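Local coordinates for uncharacterized protein (Staphylococcus aureus subsp. aureus, PDB 3H04) that is of unknown function but has an alpha/beta-hydrolase fold and may act as a serine hydrolase, perhaps an esterase, at residues Thr239-Asn244 / Tyr262-Asp267. Sequence-based numbering, arbitrary orientation.
Sequences TFERVN and YRKVVD
The ion pair of E241 and K264 is a worked example of how a surface charge can bridge an edge strand and a neighbouring helix while Y262 and V265 of the same helix pack into the interior. Y262 is buried: its ring stacks on Y52 and meets F125 edge-to-face, and its OH is hydrogen-bonded to D251. The Y262 carbonyl O accepts the amide of V266 at 3.2 Å, an i to i+4 helical bond that spans K264. Within 262-267, K264 is the residue that meets the strand segment, from a CA lying 9.4 Å from the CA of E241; I261 of the same helix also touches E241. The CG of K264 stands beside its own backbone N (chi1 -67°); from there the chain runs straight as far as CE and then bends (chi4 -85°). E241 meets it at about a right angle, its own chain folded at chi2 (-73°). The lysine methylenes therefore lie over one face of the carboxylate, with K264 CD 3.7 Å from E241 CD and K264 CE 3.7 Å from E241 OE2. The ammonium also comes from above the carboxylate plane, and the K264 NZ to E241 OE2 separation of 3.7 Å makes this a long salt bridge, probably a modest electrostatic attraction at a partly exposed site. In alpha/beta hydrolases the last strand of the central sheet leads through the loop that bears the catalytic histidine into the C-terminal helix; strand 238-243, paired in parallel with 212-217, and helix 256-273 hold these positions here. The next residue, V265, packs on F213 of strand 212-217 and on L56, whereas V266 rests on I55 of helix 50-56. D267 continues the turn, its N bonded to R263 O at 3.1 Å, and beyond it F268 touches T239 near the start of the strand.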
# COMPACT_ATOMS: atom_id res chain seq x y z
N THR A 239 -16.92 0.31 -4.08
CA THR A 239 -17.63 -0.20 -2.92
C THR A 239 -16.87 0.46 -1.78
O THR A 239 -15.62 0.43 -1.79
CB THR A 239 -17.53 -1.76 -2.81
OG1 THR A 239 -18.18 -2.36 -3.93
CG2 THR A 239 -18.18 -2.31 -1.52
N PHE A 240 -17.60 1.04 -0.84
CA PHE A 240 -17.01 1.90 0.18
C PHE A 240 -17.54 1.46 1.56
O PHE A 240 -18.77 1.50 1.84
CB PHE A 240 -17.38 3.33 -0.11
CG PHE A 240 -16.66 4.38 0.71
CD1 PHE A 240 -15.50 4.10 1.45
CD2 PHE A 240 -17.16 5.68 0.70
CE1 PHE A 240 -14.86 5.14 2.20
CE2 PHE A 240 -16.51 6.72 1.41
CZ PHE A 240 -15.35 6.43 2.17
N GLU A 241 -16.61 1.06 2.40
CA GLU A 241 -16.83 0.94 3.84
C GLU A 241 -16.20 2.11 4.56
O GLU A 241 -14.95 2.23 4.68
CB GLU A 241 -16.25 -0.37 4.35
CG GLU A 241 -16.98 -1.58 3.80
CD GLU A 241 -18.32 -1.73 4.44
OE1 GLU A 241 -18.37 -1.81 5.70
OE2 GLU A 241 -19.34 -1.78 3.71
N ARG A 242 -17.09 2.93 5.08
CA ARG A 242 -16.74 4.19 5.71
C ARG A 242 -16.90 3.89 7.20
O ARG A 242 -18.00 3.90 7.75
CB ARG A 242 -17.70 5.27 5.19
CG ARG A 242 -17.22 6.65 5.33
CD ARG A 242 -18.32 7.72 5.07
NE ARG A 242 -17.73 8.92 5.61
CZ ARG A 242 -16.97 9.76 4.93
NH1 ARG A 242 -16.91 9.69 3.60
NH2 ARG A 242 -16.42 10.76 5.57
N VAL A 243 -15.79 3.57 7.84
CA VAL A 243 -15.79 3.08 9.21
C VAL A 243 -15.82 4.26 10.18
O VAL A 243 -15.04 5.19 10.04
CB VAL A 243 -14.57 2.19 9.44
CG1 VAL A 243 -14.47 1.71 10.92
CG2 VAL A 243 -14.62 1.01 8.47
N ASN A 244 -16.75 4.21 11.13
CA ASN A 244 -16.99 5.32 12.06
C ASN A 244 -16.08 5.18 13.28
O ASN A 244 -16.52 4.92 14.40
CB ASN A 244 -18.48 5.39 12.46
CG ASN A 244 -18.80 6.61 13.32
OD1 ASN A 244 -18.31 7.74 13.07
ND2 ASN A 244 -19.61 6.40 14.35
N TYR A 262 -13.04 -7.85 5.52
CA TYR A 262 -12.26 -8.82 4.73
C TYR A 262 -13.15 -9.80 3.97
O TYR A 262 -12.85 -10.13 2.83
CB TYR A 262 -11.19 -9.59 5.57
CG TYR A 262 -9.90 -8.81 5.72
CD1 TYR A 262 -9.71 -7.92 6.78
CD2 TYR A 262 -8.89 -8.91 4.77
CE1 TYR A 262 -8.53 -7.17 6.88
CE2 TYR A 262 -7.70 -8.17 4.86
CZ TYR A 262 -7.53 -7.28 5.93
OH TYR A 262 -6.39 -6.53 6.05
N ARG A 263 -14.22 -10.28 4.60
CA ARG A 263 -15.18 -11.13 3.89
C ARG A 263 -15.87 -10.37 2.77
O ARG A 263 -16.05 -10.93 1.71
CB ARG A 263 -16.21 -11.72 4.84
CG ARG A 263 -15.61 -12.81 5.70
CD ARG A 263 -16.69 -13.48 6.51
NE ARG A 263 -16.14 -14.35 7.54
CZ ARG A 263 -15.51 -15.51 7.33
NH1 ARG A 263 -15.30 -15.97 6.10
NH2 ARG A 263 -15.09 -16.22 8.38
N LYS A 264 -16.18 -9.10 2.98
CA LYS A 264 -16.71 -8.25 1.92
C LYS A 264 -15.70 -8.05 0.76
O LYS A 264 -16.10 -7.93 -0.39
CB LYS A 264 -17.11 -6.88 2.45
CG LYS A 264 -18.26 -6.85 3.40
CD LYS A 264 -18.49 -5.42 3.83
CE LYS A 264 -19.73 -5.29 4.66
NZ LYS A 264 -20.86 -5.13 3.79
N VAL A 265 -14.42 -8.04 1.08
CA VAL A 265 -13.39 -7.95 0.05
C VAL A 265 -13.49 -9.15 -0.89
O VAL A 265 -13.54 -9.00 -2.12
CB VAL A 265 -11.98 -7.82 0.65
CG1 VAL A 265 -10.92 -8.14 -0.40
CG2 VAL A 265 -11.78 -6.40 1.21
N VAL A 266 -13.55 -10.34 -0.30
CA VAL A 266 -13.70 -11.58 -1.05
C VAL A 266 -14.98 -11.64 -1.93
O VAL A 266 -14.96 -12.18 -3.06
CB VAL A 266 -13.63 -12.77 -0.11
CG1 VAL A 266 -14.07 -14.10 -0.83
CG2 VAL A 266 -12.21 -12.87 0.46
N ASP A 267 -16.07 -11.13 -1.39
CA ASP A 267 -17.33 -10.99 -2.11
C ASP A 267 -17.12 -10.12 -3.33
O ASP A 267 -17.62 -10.43 -4.42
CB ASP A 267 -18.40 -10.31 -1.27
CG ASP A 267 -19.03 -11.20 -0.20
OD1 ASP A 267 -18.84 -12.44 -0.19
OD2 ASP A 267 -19.75 -10.61 0.63